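Local coordinates for 3'-5' exonuclease crn-4 (Caenorhabditis elegans, PDB 5DK5), which degrades RNA and DNA from the 3' end as a homodimeric DEDDh-family exonuclease and takes part in apoptotic DNA degradation, at residues 211-216 with 260-265; 229-234 with 297-302; 180-185 with 198-203. One frame throughout, in Å; residues are numbered along the deposited sequence.

Contact 1. Residues 211-216 with 260-265; sequences KVTVNE and GDFRLE
One face of the Phe262 ring is filled by Val214, and Thr213 reaches the ring obliquely from beside it. The contact lies at the edge of the mixed sheet of the DEDDh exonuclease, an RNase H-like fold, between the loop entering strand 216-219 and the loop after strand 253-256. The main interaction is a CH-pi contact. Val214 CB stands 3.7 Å from the ring centroid of Phe262 and only 7° off the ring normal, so the branch point sits over the middle of the face. The two methyls spread from there. Val214 CG1 lies over the CD1-CE1 side of the ring, 3.9 Å from Phe262 CE1. Val214 CG2 leans to the far end, 3.8 Å from Phe262 CZ. Thr213 adds its methyl, with CG2 3.8 Å from Phe262 CD2.

The first torsions explain this placing. In Phe262 CG is anti to the backbone N (chi1 174°), which carries the ring across to the other segment. In Thr213 the methyl, not the hydroxyl, is turned to the ring. No hydrogen bond joins the two segments. The contact is apolar: Val214 over one face, Thr213 CG2 obliquely at CD2.

The contact packs the loop beyond the outermost strand 253-256 against the residues leading into its neighbour. Asn215 and Glu216 both face Tyr148 and form a classic beta bulge at that entry. Around the pair, Phe18 touches Val214, Pro17 touches Thr213, and Gln147 of strand 147-150 touches both Val214 and Phe262. The nearest backbones are those of Val214 and Phe262, whose CA atoms are 6.8 Å apart. At the base of the ring, Phe262 CB lies 4.0 Å from Val214 O.

Contact 2. Residues 229-234 with 297-302; sequences LVYNKE and DPIHFA
The Tyr231 ring and the Asp297 carboxylate meet with their planes 69° apart, steeply turned against each other. This is a loop-to-loop contact just before the C-terminal helix 300-305, whose N-cap is Ile299. It joins those residues to the loop before helix 239-249. The carboxylate oxygen OD2 lies at the ring edge, near the ring plane. Tyr231 OH donates to Asp297 OD2 in a very short hydrogen bond of 2.5 Å. The same oxygen is 3.5 Å from Tyr231 CE2, on one flank of the hydroxyl. Both side chains extend toward each other with CG anti to the backbone N, and chi1 is -171° in each.

Asp297 is held from several directions. A water donates to its OD2 at 2.6 Å and also to Lys233 O at 2.7 Å, so it bridges the carboxylate to the backbone of the other segment. Arg236 makes a salt bridge to OD1. The two carboxylate oxygens thus have different partners, which probably limits the rotation of the carboxylate. The amino group of Lys233 is close but not in contact, with NZ 5.1 Å from Asp297 OD2. Together with Arg236 it would probably favour the charged form of the acid.

Besides Asp297, the hydroxyl has a second hydrogen-bond partner, Trp235 NE1, just after 229-234, and the Trp235 ring also meets the Tyr231 ring. Further along, His300 hydrogen-bonds Thr73 and Asp90 of the second subunit, which places the contact beside the dimer interface, in keeping with a homodimer formed through the C-terminus. Ile299 gives a looser apolar touch beside the hydrogen bond. Ile299 CD1 comes obliquely to the ring, 4.5 Å from Tyr231 CE1.

Contact 3. Residues 180-185 with 198-203; sequences YDLPTI and IATILQ
Residues 180-185 run as an extended loop past helix 191-207, and the CA atoms of Leu182 and Ile201 come within 7.8 Å. The loop begins at a Schellman motif that ends helix 172-179, with Asp181 as its C-prime residue at positive phi. Leu182 N closes the motif on Asn177 O, and the Leu182 side chain points toward helix 191-207.

Its CD1 does the touching. It lies 3.9 Å from Ile201 CG1 and 4.0 Å from Ile201 CA, so it touches the helix backbone as well as the side chain. Leu182 CG is anti to the carbonyl carbon (chi1 -65°), and the extended chi2 sends CD1 outward to the helix. Met176 and Asn177 of helix 172-179 also touch Ile201.

Ile185 meets the helix one residue earlier, at Thr200. The hydroxyl of Thr200 is hydrogen-bonded to Leu196 O, one turn back. The helix carries the magnesium ligand Asp194, whose side chain is about 8 Å from that of Ile185. This is packing near, but not in, the DEDDh active site. The apolar tip of Ile185, CD1, rests 3.4 Å from Thr200 OG1.

Along the chain contact 3 closes before the other two open, while contacts 1 and 2 alternate their segments. Contacts 1 and 3 are neighbours, with centres 22 Å apart. Helix 191-207 supplies one side of contact 3, and the loop after it supplies one side of contact 1. They touch directly where Val212 CG1 packs on Leu202 CD1 at 3.8 Å. Contact 2 is remote, its centre 35 Å from contact 1 and 37 Å from contact 3, and it lies opposite contact 3 across the chain's centre. Contact 3 thus belongs to the exonuclease fold near the metal site, contact 1 to the sheet edge, and contact 2 to the C-terminal dimer side.

Contact 1. Residues 211-216 with 260-265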
ATOM      1  N   LYS B 211      -3.634 -41.035   4.973  1.00 55.33           N
ATOM      2  CA  LYS B 211      -2.803 -41.331   3.809  1.00 55.38           C
ATOM      3  C   LYS B 211      -2.478 -40.046   3.049  1.00 52.97           C
ATOM      4  O   LYS B 211      -3.324 -39.501   2.337  1.00 51.27           O
ATOM      5  CB  LYS B 211      -3.509 -42.332   2.895  1.00 57.65           C
ATOM      6  CG  LYS B 211      -2.610 -42.953   1.837  1.00 58.81           C
ATOM      7  CD  LYS B 211      -2.994 -44.404   1.560  1.00 61.05           C
ATOM      8  CE  LYS B 211      -1.817 -45.217   1.041  1.00 62.14           C
ATOM      9  NZ  LYS B 211      -2.121 -46.678   1.023  1.00 64.26           N
ATOM     10  N   VAL B 212      -1.246 -39.574   3.204  1.00 54.21           N
ATOM     11  CA  VAL B 212      -0.836 -38.279   2.673  1.00 50.99           C
ATOM     12  C   VAL B 212      -0.068 -38.418   1.360  1.00 50.90           C
ATOM     13  O   VAL B 212       0.939 -39.121   1.287  1.00 52.65           O
ATOM     14  CB  VAL B 212       0.034 -37.519   3.698  1.00 49.70           C
ATOM     15  CG1 VAL B 212       0.404 -36.138   3.178  1.00 47.90           C
ATOM     16  CG2 VAL B 212      -0.701 -37.408   5.029  1.00 49.89           C
ATOM     17  N   THR B 213      -0.564 -37.743   0.326  1.00 47.72           N
ATOM     18  CA  THR B 213       0.055 -37.759  -0.996  1.00 44.51           C
ATOM     19  C   THR B 213      -0.317 -36.492  -1.761  1.00 41.70           C
ATOM     20  O   THR B 213      -1.219 -35.762  -1.356  1.00 40.95           O
ATOM     21  CB  THR B 213      -0.389 -38.983  -1.823  1.00 44.55           C
ATOM     22  OG1 THR B 213      -0.537 -40.123  -0.968  1.00 51.61           O
ATOM     23  CG2 THR B 213       0.622 -39.300  -2.917  1.00 39.95           C
ATOM     24  N   VAL B 214       0.384 -36.233  -2.863  1.00 39.13           N
ATOM     25  CA  VAL B 214      -0.003 -35.177  -3.794  1.00 40.71           C
ATOM     26  C   VAL B 214      -1.451 -35.379  -4.238  1.00 43.04           C
ATOM     27  O   VAL B 214      -1.787 -36.411  -4.821  1.00 36.21           O
ATOM     28  CB  VAL B 214       0.925 -35.150  -5.032  1.00 34.16           C
ATOM     29  CG1 VAL B 214       0.368 -34.238  -6.128  1.00 59.17           C
ATOM     30  CG2 VAL B 214       2.335 -34.716  -4.636  1.00 33.41           C
ATOM     31  N   ASN B 215      -2.300 -34.394  -3.954  1.00 34.67           N
ATOM     32  CA  ASN B 215      -3.719 -34.467  -4.299  1.00 35.32           C
ATOM     33  C   ASN B 215      -4.177 -33.303  -5.178  1.00 36.67           C
ATOM     34  O   ASN B 215      -5.336 -33.249  -5.590  1.00 36.53           O
ATOM     35  CB  ASN B 215      -4.568 -34.520  -3.026  1.00 59.57           C
ATOM     36  CG  ASN B 215      -4.246 -33.398  -2.058  1.00 59.21           C
ATOM     37  OD1 ASN B 215      -3.486 -32.484  -2.374  1.00 33.67           O
ATOM     38  ND2 ASN B 215      -4.835 -33.461  -0.871  1.00 35.37           N
ATOM     39  N   GLU B 216      -3.265 -32.375  -5.459  1.00 36.91           N
ATOM     40  CA  GLU B 216      -3.562 -31.248  -6.339  1.00 37.91           C
ATOM     41  C   GLU B 216      -2.416 -30.989  -7.310  1.00 33.79           C
ATOM     42  O   GLU B 216      -1.243 -31.051  -6.938  1.00 31.49           O
ATOM     43  CB  GLU B 216      -3.854 -29.987  -5.521  1.00 42.44           C
ATOM     44  CG  GLU B 216      -5.196 -30.025  -4.798  1.00 48.59           C
ATOM     45  CD  GLU B 216      -5.610 -28.673  -4.241  1.00 50.46           C
ATOM     46  OE1 GLU B 216      -4.839 -27.701  -4.381  1.00 49.92           O
ATOM     47  OE2 GLU B 216      -6.713 -28.583  -3.661  1.00 51.20           O
ATOM     48  N   GLY B 260      -4.555 -42.612  -5.061  1.00 61.45           N
ATOM     49  CA  GLY B 260      -4.085 -43.826  -5.705  1.00 62.83           C
ATOM     50  C   GLY B 260      -3.750 -43.635  -7.173  1.00 62.63           C
ATOM     51  O   GLY B 260      -3.303 -44.569  -7.838  1.00 63.81           O
ATOM     52  N   ASP B 261      -3.959 -42.421  -7.678  1.00 52.18           N
ATOM     53  CA  ASP B 261      -3.743 -42.123  -9.093  1.00 53.96           C
ATOM     54  C   ASP B 261      -2.411 -41.423  -9.349  1.00 48.88           C
ATOM     55  O   ASP B 261      -1.953 -41.355 -10.489  1.00 48.81           O
ATOM     56  CB  ASP B 261      -4.884 -41.256  -9.629  1.00 59.10           C
ATOM     57  CG  ASP B 261      -6.219 -41.972  -9.609  1.00 65.77           C
ATOM     58  OD1 ASP B 261      -6.353 -42.967  -8.865  1.00 68.94           O
ATOM     59  OD2 ASP B 261      -7.135 -41.538 -10.337  1.00 67.62           O
ATOM     60  N   PHE B 262      -1.797 -40.898  -8.293  1.00 49.41           N
ATOM     61  CA  PHE B 262      -0.549 -40.152  -8.436  1.00 47.09           C
ATOM     62  C   PHE B 262       0.675 -41.059  -8.528  1.00 45.66           C
ATOM     63  O   PHE B 262       0.859 -41.958  -7.706  1.00 44.11           O
ATOM     64  CB  PHE B 262      -0.364 -39.186  -7.266  1.00 45.91           C
ATOM     65  CG  PHE B 262       0.967 -38.491  -7.272  1.00 44.23           C
ATOM     66  CD1 PHE B 262       1.208 -37.442  -8.141  1.00 43.15           C
ATOM     67  CD2 PHE B 262       1.983 -38.896  -6.421  1.00 43.44           C
ATOM     68  CE1 PHE B 262       2.432 -36.804  -8.158  1.00 42.52           C
ATOM     69  CE2 PHE B 262       3.210 -38.261  -6.434  1.00 41.94           C
ATOM     70  CZ  PHE B 262       3.435 -37.214  -7.302  1.00 41.45           C
ATOM     71  N   ARG B 263       1.508 -40.799  -9.533  1.00 52.51           N
ATOM     72  CA  ARG B 263       2.783 -41.488  -9.701  1.00 52.45           C
ATOM     73  C   ARG B 263       3.914 -40.468  -9.640  1.00 50.51           C
ATOM     74  O   ARG B 263       3.749 -39.328 -10.072  1.00 48.74           O
ATOM     75  CB  ARG B 263       2.825 -42.248 -11.030  1.00 55.89           C
ATOM     76  CG  ARG B 263       1.602 -43.116 -11.302  1.00 59.43           C
ATOM     77  CD  ARG B 263       1.378 -44.145 -10.204  1.00 64.45           C
ATOM     78  NE  ARG B 263       0.108 -44.847 -10.361  1.00 70.55           N
ATOM     79  CZ  ARG B 263      -0.483 -45.549  -9.399  1.00 75.67           C
ATOM     80  NH1 ARG B 263       0.073 -45.641  -8.198  1.00 76.77           N
ATOM     81  NH2 ARG B 263      -1.639 -46.155  -9.635  1.00 78.12           N
ATOM     82  N   LEU B 264       5.059 -40.876  -9.104  1.00 45.14           N
ATOM     83  CA  LEU B 264       6.203 -39.978  -8.980  1.00 45.75           C
ATOM     84  C   LEU B 264       6.721 -39.519 -10.339  1.00 44.56           C
ATOM     85  O   LEU B 264       7.297 -38.437 -10.453  1.00 41.64           O
ATOM     86  CB  LEU B 264       7.332 -40.655  -8.200  1.00 48.65           C
ATOM     87  CG  LEU B 264       7.330 -40.362  -6.700  1.00 54.16           C
ATOM     88  CD1 LEU B 264       6.050 -40.853  -6.053  1.00 57.37           C
ATOM     89  CD2 LEU B 264       8.549 -40.983  -6.032  1.00 57.43           C
ATOM     90  N   GLU B 265       6.509 -40.340 -11.364  1.00 52.98           N
ATOM     91  CA  GLU B 265       6.995 -40.027 -12.703  1.00 55.28           C
ATOM     92  C   GLU B 265       6.173 -38.925 -13.364  1.00 54.26           C
ATOM     93  O   GLU B 265       6.477 -38.500 -14.479  1.00 53.79           O
ATOM     94  CB  GLU B 265       6.984 -41.277 -13.586  1.00 60.95           C
ATOM     95  CG  GLU B 265       5.607 -41.916 -13.760  1.00 65.56           C
ATOM     96  CD  GLU B 265       5.591 -43.010 -14.813  1.00 70.04           C
ATOM     97  OE1 GLU B 265       6.408 -42.948 -15.757  1.00 71.26           O
ATOM     98  OE2 GLU B 265       4.758 -43.935 -14.697  1.00 71.83           O
TER

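Contact 2. Residues 229-234 with 297-302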
ATOM      1  N   LEU B 229     -16.876 -16.124 -17.187  1.00 50.67           N
ATOM      2  CA  LEU B 229     -17.333 -16.032 -15.808  1.00 50.57           C
ATOM      3  C   LEU B 229     -18.492 -15.048 -15.686  1.00 51.82           C
ATOM      4  O   LEU B 229     -18.441 -13.950 -16.239  1.00 51.04           O
ATOM      5  CB  LEU B 229     -16.180 -15.599 -14.898  1.00 49.33           C
ATOM      6  CG  LEU B 229     -16.489 -15.388 -13.414  1.00 47.45           C
ATOM      7  CD1 LEU B 229     -16.792 -16.712 -12.735  1.00 48.07           C
ATOM      8  CD2 LEU B 229     -15.332 -14.678 -12.728  1.00 45.54           C
ATOM      9  N   VAL B 230     -19.536 -15.447 -14.967  1.00 46.23           N
ATOM     10  CA  VAL B 230     -20.644 -14.544 -14.680  1.00 49.70           C
ATOM     11  C   VAL B 230     -20.171 -13.500 -13.673  1.00 48.86           C
ATOM     12  O   VAL B 230     -20.041 -13.780 -12.481  1.00 47.98           O
ATOM     13  CB  VAL B 230     -21.872 -15.296 -14.136  1.00 51.69           C
ATOM     14  CG1 VAL B 230     -22.988 -14.320 -13.779  1.00 51.63           C
ATOM     15  CG2 VAL B 230     -22.363 -16.310 -15.161  1.00 52.70           C
ATOM     16  N   TYR B 231     -19.923 -12.293 -14.170  1.00 61.37           N
ATOM     17  CA  TYR B 231     -19.255 -11.252 -13.398  1.00 60.22           C
ATOM     18  C   TYR B 231     -20.107 -10.713 -12.251  1.00 59.72           C
ATOM     19  O   TYR B 231     -21.238 -10.273 -12.455  1.00 59.35           O
ATOM     20  CB  TYR B 231     -18.855 -10.103 -14.327  1.00 59.75           C
ATOM     21  CG  TYR B 231     -17.972  -9.058 -13.683  1.00 56.97           C
ATOM     22  CD1 TYR B 231     -16.654  -9.344 -13.353  1.00 55.32           C
ATOM     23  CD2 TYR B 231     -18.452  -7.782 -13.417  1.00 56.27           C
ATOM     24  CE1 TYR B 231     -15.841  -8.392 -12.767  1.00 54.42           C
ATOM     25  CE2 TYR B 231     -17.646  -6.822 -12.832  1.00 55.53           C
ATOM     26  CZ  TYR B 231     -16.340  -7.133 -12.509  1.00 54.52           C
ATOM     27  OH  TYR B 231     -15.528  -6.185 -11.928  1.00 52.55           O
ATOM     28  N   ASN B 232     -19.545 -10.759 -11.047  1.00 53.82           N
ATOM     29  CA  ASN B 232     -20.145 -10.132  -9.873  1.00 52.77           C
ATOM     30  C   ASN B 232     -19.454  -8.804  -9.585  1.00 50.20           C
ATOM     31  O   ASN B 232     -18.264  -8.772  -9.284  1.00 47.24           O
ATOM     32  CB  ASN B 232     -20.046 -11.059  -8.661  1.00 53.69           C
ATOM     33  CG  ASN B 232     -20.655 -10.454  -7.412  1.00 55.72           C
ATOM     34  OD1 ASN B 232     -21.431  -9.501  -7.482  1.00 57.39           O
ATOM     35  ND2 ASN B 232     -20.305 -11.008  -6.260  1.00 57.19           N
ATOM     36  N   LYS B 233     -20.205  -7.711  -9.675  1.00 49.52           N
ATOM     37  CA  LYS B 233     -19.629  -6.371  -9.585  1.00 48.42           C
ATOM     38  C   LYS B 233     -19.001  -6.067  -8.225  1.00 42.59           C
ATOM     39  O   LYS B 233     -18.111  -5.221  -8.127  1.00 38.95           O
ATOM     40  CB  LYS B 233     -20.698  -5.317  -9.897  1.00 54.83           C
ATOM     41  CG  LYS B 233     -20.620  -4.735 -11.304  1.00 61.07           C
ATOM     42  CD  LYS B 233     -21.907  -4.960 -12.080  1.00 67.30           C
ATOM     43  CE  LYS B 233     -21.916  -4.165 -13.378  1.00 70.59           C
ATOM     44  NZ  LYS B 233     -20.724  -4.449 -14.228  1.00 71.54           N
ATOM     45  N   GLU B 234     -19.458  -6.755  -7.185  1.00 44.58           N
ATOM     46  CA  GLU B 234     -18.979  -6.506  -5.827  1.00 45.29           C
ATOM     47  C   GLU B 234     -17.938  -7.540  -5.403  1.00 40.55           C
ATOM     48  O   GLU B 234     -17.761  -7.796  -4.213  1.00 37.63           O
ATOM     49  CB  GLU B 234     -20.151  -6.516  -4.841  1.00 51.84           C
ATOM     50  CG  GLU B 234     -21.259  -5.527  -5.180  1.00 57.69           C
ATOM     51  CD  GLU B 234     -20.800  -4.083  -5.113  1.00 62.70           C
ATOM     52  OE1 GLU B 234     -19.832  -3.796  -4.377  1.00 64.06           O
ATOM     53  OE2 GLU B 234     -21.408  -3.234  -5.797  1.00 65.05           O
ATOM     54  N   ASP B 297     -14.215  -0.397 -15.288  1.00 42.92           N
ATOM     55  CA  ASP B 297     -14.057  -1.257 -14.121  1.00 40.69           C
ATOM     56  C   ASP B 297     -12.907  -2.242 -14.345  1.00 37.43           C
ATOM     57  O   ASP B 297     -13.132  -3.443 -14.489  1.00 35.77           O
ATOM     58  CB  ASP B 297     -15.359  -2.008 -13.826  1.00 42.41           C
ATOM     59  CG  ASP B 297     -15.320  -2.752 -12.503  1.00 47.22           C
ATOM     60  OD1 ASP B 297     -14.614  -2.300 -11.579  1.00 49.59           O
ATOM     61  OD2 ASP B 297     -16.002  -3.791 -12.387  1.00 50.09           O
ATOM     62  N   PRO B 298     -11.665  -1.732 -14.380  1.00 36.29           N
ATOM     63  CA  PRO B 298     -10.507  -2.585 -14.665  1.00 33.63           C
ATOM     64  C   PRO B 298     -10.108  -3.467 -13.485  1.00 30.05           C
ATOM     65  O   PRO B 298     -10.305  -3.081 -12.333  1.00 26.43           O
ATOM     66  CB  PRO B 298      -9.387  -1.576 -14.974  1.00 31.94           C
ATOM     67  CG  PRO B 298     -10.041  -0.222 -15.010  1.00 31.99           C
ATOM     68  CD  PRO B 298     -11.264  -0.331 -14.177  1.00 33.73           C
ATOM     69  N   ILE B 299      -9.550  -4.636 -13.782  1.00 31.41           N
ATOM     70  CA  ILE B 299      -8.993  -5.512 -12.756  1.00 30.32           C
ATOM     71  C   ILE B 299      -7.575  -5.052 -12.437  1.00 26.55           C
ATOM     72  O   ILE B 299      -6.645  -5.317 -13.199  1.00 27.35           O
ATOM     73  CB  ILE B 299      -8.967  -6.987 -13.205  1.00 31.24           C
ATOM     74  CG1 ILE B 299     -10.321  -7.407 -13.789  1.00 34.24           C
ATOM     75  CG2 ILE B 299      -8.579  -7.888 -12.044  1.00 31.01           C
ATOM     76  CD1 ILE B 299     -11.469  -7.370 -12.800  1.00 36.87           C
ATOM     77  N   HIS B 300      -7.412  -4.366 -11.312  1.00 22.21           N
ATOM     78  CA  HIS B 300      -6.137  -3.738 -10.975  1.00 21.31           C
ATOM     79  C   HIS B 300      -4.985  -4.741 -10.896  1.00 22.28           C
ATOM     80  O   HIS B 300      -3.924  -4.516 -11.479  1.00 18.58           O
ATOM     81  CB  HIS B 300      -6.251  -2.980  -9.649  1.00 19.58           C
ATOM     82  CG  HIS B 300      -4.936  -2.531  -9.095  1.00 19.52           C
ATOM     83  ND1 HIS B 300      -4.124  -1.622  -9.739  1.00 20.16           N
ATOM     84  CD2 HIS B 300      -4.287  -2.868  -7.953  1.00 18.51           C
ATOM     85  CE1 HIS B 300      -3.036  -1.417  -9.019  1.00 17.61           C
ATOM     86  NE2 HIS B 300      -3.110  -2.161  -7.931  1.00 16.97           N
ATOM     87  N   PHE B 301      -5.192  -5.844 -10.183  1.00 21.03           N
ATOM     88  CA  PHE B 301      -4.110  -6.797  -9.946  1.00 20.54           C
ATOM     89  C   PHE B 301      -3.701  -7.500 -11.237  1.00 20.75           C
ATOM     90  O   PHE B 301      -2.559  -7.931 -11.382  1.00 20.90           O
ATOM     91  CB  PHE B 301      -4.512  -7.826  -8.880  1.00 19.23           C
ATOM     92  CG  PHE B 301      -5.353  -8.964  -9.400  1.00 25.81           C
ATOM     93  CD1 PHE B 301      -4.761 -10.080  -9.973  1.00 28.01           C
ATOM     94  CD2 PHE B 301      -6.732  -8.930  -9.287  1.00 20.68           C
ATOM     95  CE1 PHE B 301      -5.531 -11.127 -10.442  1.00 29.53           C
ATOM     96  CE2 PHE B 301      -7.506  -9.977  -9.752  1.00 25.51           C
ATOM     97  CZ  PHE B 301      -6.904 -11.077 -10.330  1.00 28.36           C
ATOM     98  N   ALA B 302      -4.638  -7.622 -12.171  1.00 22.87           N
ATOM     99  CA  ALA B 302      -4.335  -8.199 -13.473  1.00 24.29           C
ATOM    100  C   ALA B 302      -3.558  -7.191 -14.313  1.00 24.53           C
ATOM    101  O   ALA B 302      -2.580  -7.537 -14.979  1.00 25.41           O
ATOM    102  CB  ALA B 302      -5.609  -8.616 -14.183  1.00 21.66           C
TER
HETATM  103  O   HOH W   1     -17.296  -3.607 -10.175  1.00 63.36           O

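Contact 3. Residues 180-185 with 198-203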
ATOM      1  N   TYR B 180      -8.244 -32.551  16.086  1.00 58.12           N
ATOM      2  CA  TYR B 180      -7.321 -33.478  16.734  1.00 59.23           C
ATOM      3  C   TYR B 180      -6.945 -33.003  18.136  1.00 58.24           C
ATOM      4  O   TYR B 180      -6.083 -33.594  18.788  1.00 60.74           O
ATOM      5  CB  TYR B 180      -6.062 -33.653  15.880  1.00 57.98           C
ATOM      6  CG  TYR B 180      -6.331 -34.273  14.526  1.00 57.66           C
ATOM      7  CD1 TYR B 180      -6.361 -35.650  14.364  1.00 59.16           C
ATOM      8  CD2 TYR B 180      -6.560 -33.480  13.410  1.00 55.94           C
ATOM      9  CE1 TYR B 180      -6.611 -36.220  13.129  1.00 58.14           C
ATOM     10  CE2 TYR B 180      -6.810 -34.039  12.172  1.00 54.67           C
ATOM     11  CZ  TYR B 180      -6.834 -35.409  12.037  1.00 55.39           C
ATOM     12  OH  TYR B 180      -7.084 -35.970  10.806  1.00 54.03           O
ATOM     13  N   ASP B 181      -7.605 -31.943  18.596  1.00 71.27           N
ATOM     14  CA  ASP B 181      -7.350 -31.377  19.918  1.00 73.41           C
ATOM     15  C   ASP B 181      -5.865 -31.070  20.100  1.00 71.23           C
ATOM     16  O   ASP B 181      -5.239 -31.517  21.063  1.00 72.14           O
ATOM     17  CB  ASP B 181      -7.836 -32.333  21.013  1.00 78.50           C
ATOM     18  CG  ASP B 181      -8.012 -31.644  22.358  1.00 81.88           C
ATOM     19  OD1 ASP B 181      -7.418 -30.565  22.567  1.00 81.76           O
ATOM     20  OD2 ASP B 181      -8.751 -32.184  23.208  1.00 84.53           O
ATOM     21  N   LEU B 182      -5.310 -30.311  19.159  1.00 62.74           N
ATOM     22  CA  LEU B 182      -3.911 -29.909  19.215  1.00 62.26           C
ATOM     23  C   LEU B 182      -3.797 -28.471  19.714  1.00 65.99           C
ATOM     24  O   LEU B 182      -4.537 -27.600  19.256  1.00 66.64           O
ATOM     25  CB  LEU B 182      -3.259 -30.040  17.838  1.00 58.69           C
ATOM     26  CG  LEU B 182      -3.143 -31.456  17.271  1.00 59.55           C
ATOM     27  CD1 LEU B 182      -2.655 -31.407  15.834  1.00 57.95           C
ATOM     28  CD2 LEU B 182      -2.213 -32.309  18.119  1.00 61.80           C
ATOM     29  N   PRO B 183      -2.874 -28.212  20.656  1.00 60.95           N
ATOM     30  CA  PRO B 183      -2.692 -26.829  21.114  1.00 60.76           C
ATOM     31  C   PRO B 183      -2.134 -25.936  20.014  1.00 55.85           C
ATOM     32  O   PRO B 183      -1.137 -26.291  19.384  1.00 53.55           O
ATOM     33  CB  PRO B 183      -1.694 -26.968  22.268  1.00 62.78           C
ATOM     34  CG  PRO B 183      -0.963 -28.229  21.987  1.00 63.76           C
ATOM     35  CD  PRO B 183      -1.957 -29.141  21.340  1.00 64.01           C
ATOM     36  N   THR B 184      -2.774 -24.793  19.787  1.00 69.28           N
ATOM     37  CA  THR B 184      -2.337 -23.866  18.751  1.00 65.79           C
ATOM     38  C   THR B 184      -0.921 -23.374  19.032  1.00 67.89           C
ATOM     39  O   THR B 184      -0.658 -22.750  20.059  1.00 68.73           O
ATOM     40  CB  THR B 184      -3.288 -22.656  18.639  1.00 62.85           C
ATOM     41  OG1 THR B 184      -4.571 -23.098  18.181  1.00 62.83           O
ATOM     42  CG2 THR B 184      -2.744 -21.611  17.661  1.00 60.08           C
ATOM     43  N   ILE B 185      -0.012 -23.673  18.110  1.00 49.41           N
ATOM     44  CA  ILE B 185       1.370 -23.232  18.224  1.00 53.43           C
ATOM     45  C   ILE B 185       1.468 -21.746  17.887  1.00 52.25           C
ATOM     46  O   ILE B 185       1.067 -21.320  16.802  1.00 50.45           O
ATOM     47  CB  ILE B 185       2.295 -24.046  17.297  1.00 56.03           C
ATOM     48  CG1 ILE B 185       2.280 -25.522  17.709  1.00 58.38           C
ATOM     49  CG2 ILE B 185       3.715 -23.503  17.343  1.00 56.93           C
ATOM     50  CD1 ILE B 185       3.000 -26.449  16.748  1.00 58.95           C
ATOM     51  N   ILE B 198       1.002 -26.716  10.810  1.00 36.34           N
ATOM     52  CA  ILE B 198       0.692 -27.625   9.714  1.00 38.45           C
ATOM     53  C   ILE B 198       1.510 -28.906   9.842  1.00 39.34           C
ATOM     54  O   ILE B 198       1.007 -30.003   9.592  1.00 37.97           O
ATOM     55  CB  ILE B 198       0.960 -26.969   8.343  1.00 35.99           C
ATOM     56  CG1 ILE B 198      -0.025 -25.822   8.106  1.00 36.18           C
ATOM     57  CG2 ILE B 198       0.834 -27.991   7.213  1.00 35.40           C
ATOM     58  CD1 ILE B 198       0.336 -24.922   6.935  1.00 34.65           C
ATOM     59  N   ALA B 199       2.773 -28.759  10.231  1.00 35.54           N
ATOM     60  CA  ALA B 199       3.665 -29.901  10.393  1.00 39.52           C
ATOM     61  C   ALA B 199       3.172 -30.833  11.495  1.00 35.15           C
ATOM     62  O   ALA B 199       3.162 -32.052  11.329  1.00 36.10           O
ATOM     63  CB  ALA B 199       5.077 -29.428  10.694  1.00 38.21           C
ATOM     64  N   THR B 200       2.766 -30.253  12.620  1.00 43.50           N
ATOM     65  CA  THR B 200       2.269 -31.038  13.745  1.00 44.63           C
ATOM     66  C   THR B 200       0.954 -31.719  13.377  1.00 45.47           C
ATOM     67  O   THR B 200       0.723 -32.874  13.735  1.00 48.50           O
ATOM     68  CB  THR B 200       2.064 -30.163  14.992  1.00 42.47           C
ATOM     69  OG1 THR B 200       3.282 -29.472  15.295  1.00 41.01           O
ATOM     70  CG2 THR B 200       1.657 -31.010  16.190  1.00 39.09           C
ATOM     71  N   ILE B 201       0.098 -30.997  12.662  1.00 38.33           N
ATOM     72  CA  ILE B 201      -1.145 -31.565  12.156  1.00 37.59           C
ATOM     73  C   ILE B 201      -0.832 -32.718  11.210  1.00 37.88           C
ATOM     74  O   ILE B 201      -1.404 -33.802  11.329  1.00 39.16           O
ATOM     75  CB  ILE B 201      -1.997 -30.507  11.425  1.00 39.35           C
ATOM     76  CG1 ILE B 201      -2.535 -29.479  12.422  1.00 41.63           C
ATOM     77  CG2 ILE B 201      -3.173 -31.155  10.691  1.00 39.35           C
ATOM     78  CD1 ILE B 201      -3.002 -28.189  11.778  1.00 41.21           C
ATOM     79  N   LEU B 202       0.080 -32.471  10.275  1.00 36.75           N
ATOM     80  CA  LEU B 202       0.500 -33.481   9.310  1.00 36.95           C
ATOM     81  C   LEU B 202       0.981 -34.742  10.017  1.00 48.00           C
ATOM     82  O   LEU B 202       0.620 -35.853   9.637  1.00 45.39           O
ATOM     83  CB  LEU B 202       1.609 -32.926   8.411  1.00 40.33           C
ATOM     84  CG  LEU B 202       2.304 -33.910   7.467  1.00 42.33           C
ATOM     85  CD1 LEU B 202       1.326 -34.479   6.456  1.00 44.20           C
ATOM     86  CD2 LEU B 202       3.466 -33.231   6.765  1.00 42.03           C
ATOM     87  N   GLN B 203       1.792 -34.557  11.054  1.00 49.88           N
ATOM     88  CA  GLN B 203       2.334 -35.671  11.822  1.00 48.69           C
ATOM     89  C   GLN B 203       1.223 -36.453  12.512  1.00 48.46           C
ATOM     90  O   GLN B 203       1.130 -37.672  12.378  1.00 48.74           O
ATOM     91  CB  GLN B 203       3.336 -35.160  12.859  1.00 47.48           C
ATOM     92  CG  GLN B 203       4.043 -36.254  13.645  1.00 46.65           C
ATOM     93  CD  GLN B 203       5.080 -35.701  14.601  1.00 45.46           C
ATOM     94  OE1 GLN B 203       4.814 -34.760  15.350  1.00 44.94           O
ATOM     95  NE2 GLN B 203       6.277 -36.278  14.576  1.00 46.18           N
TER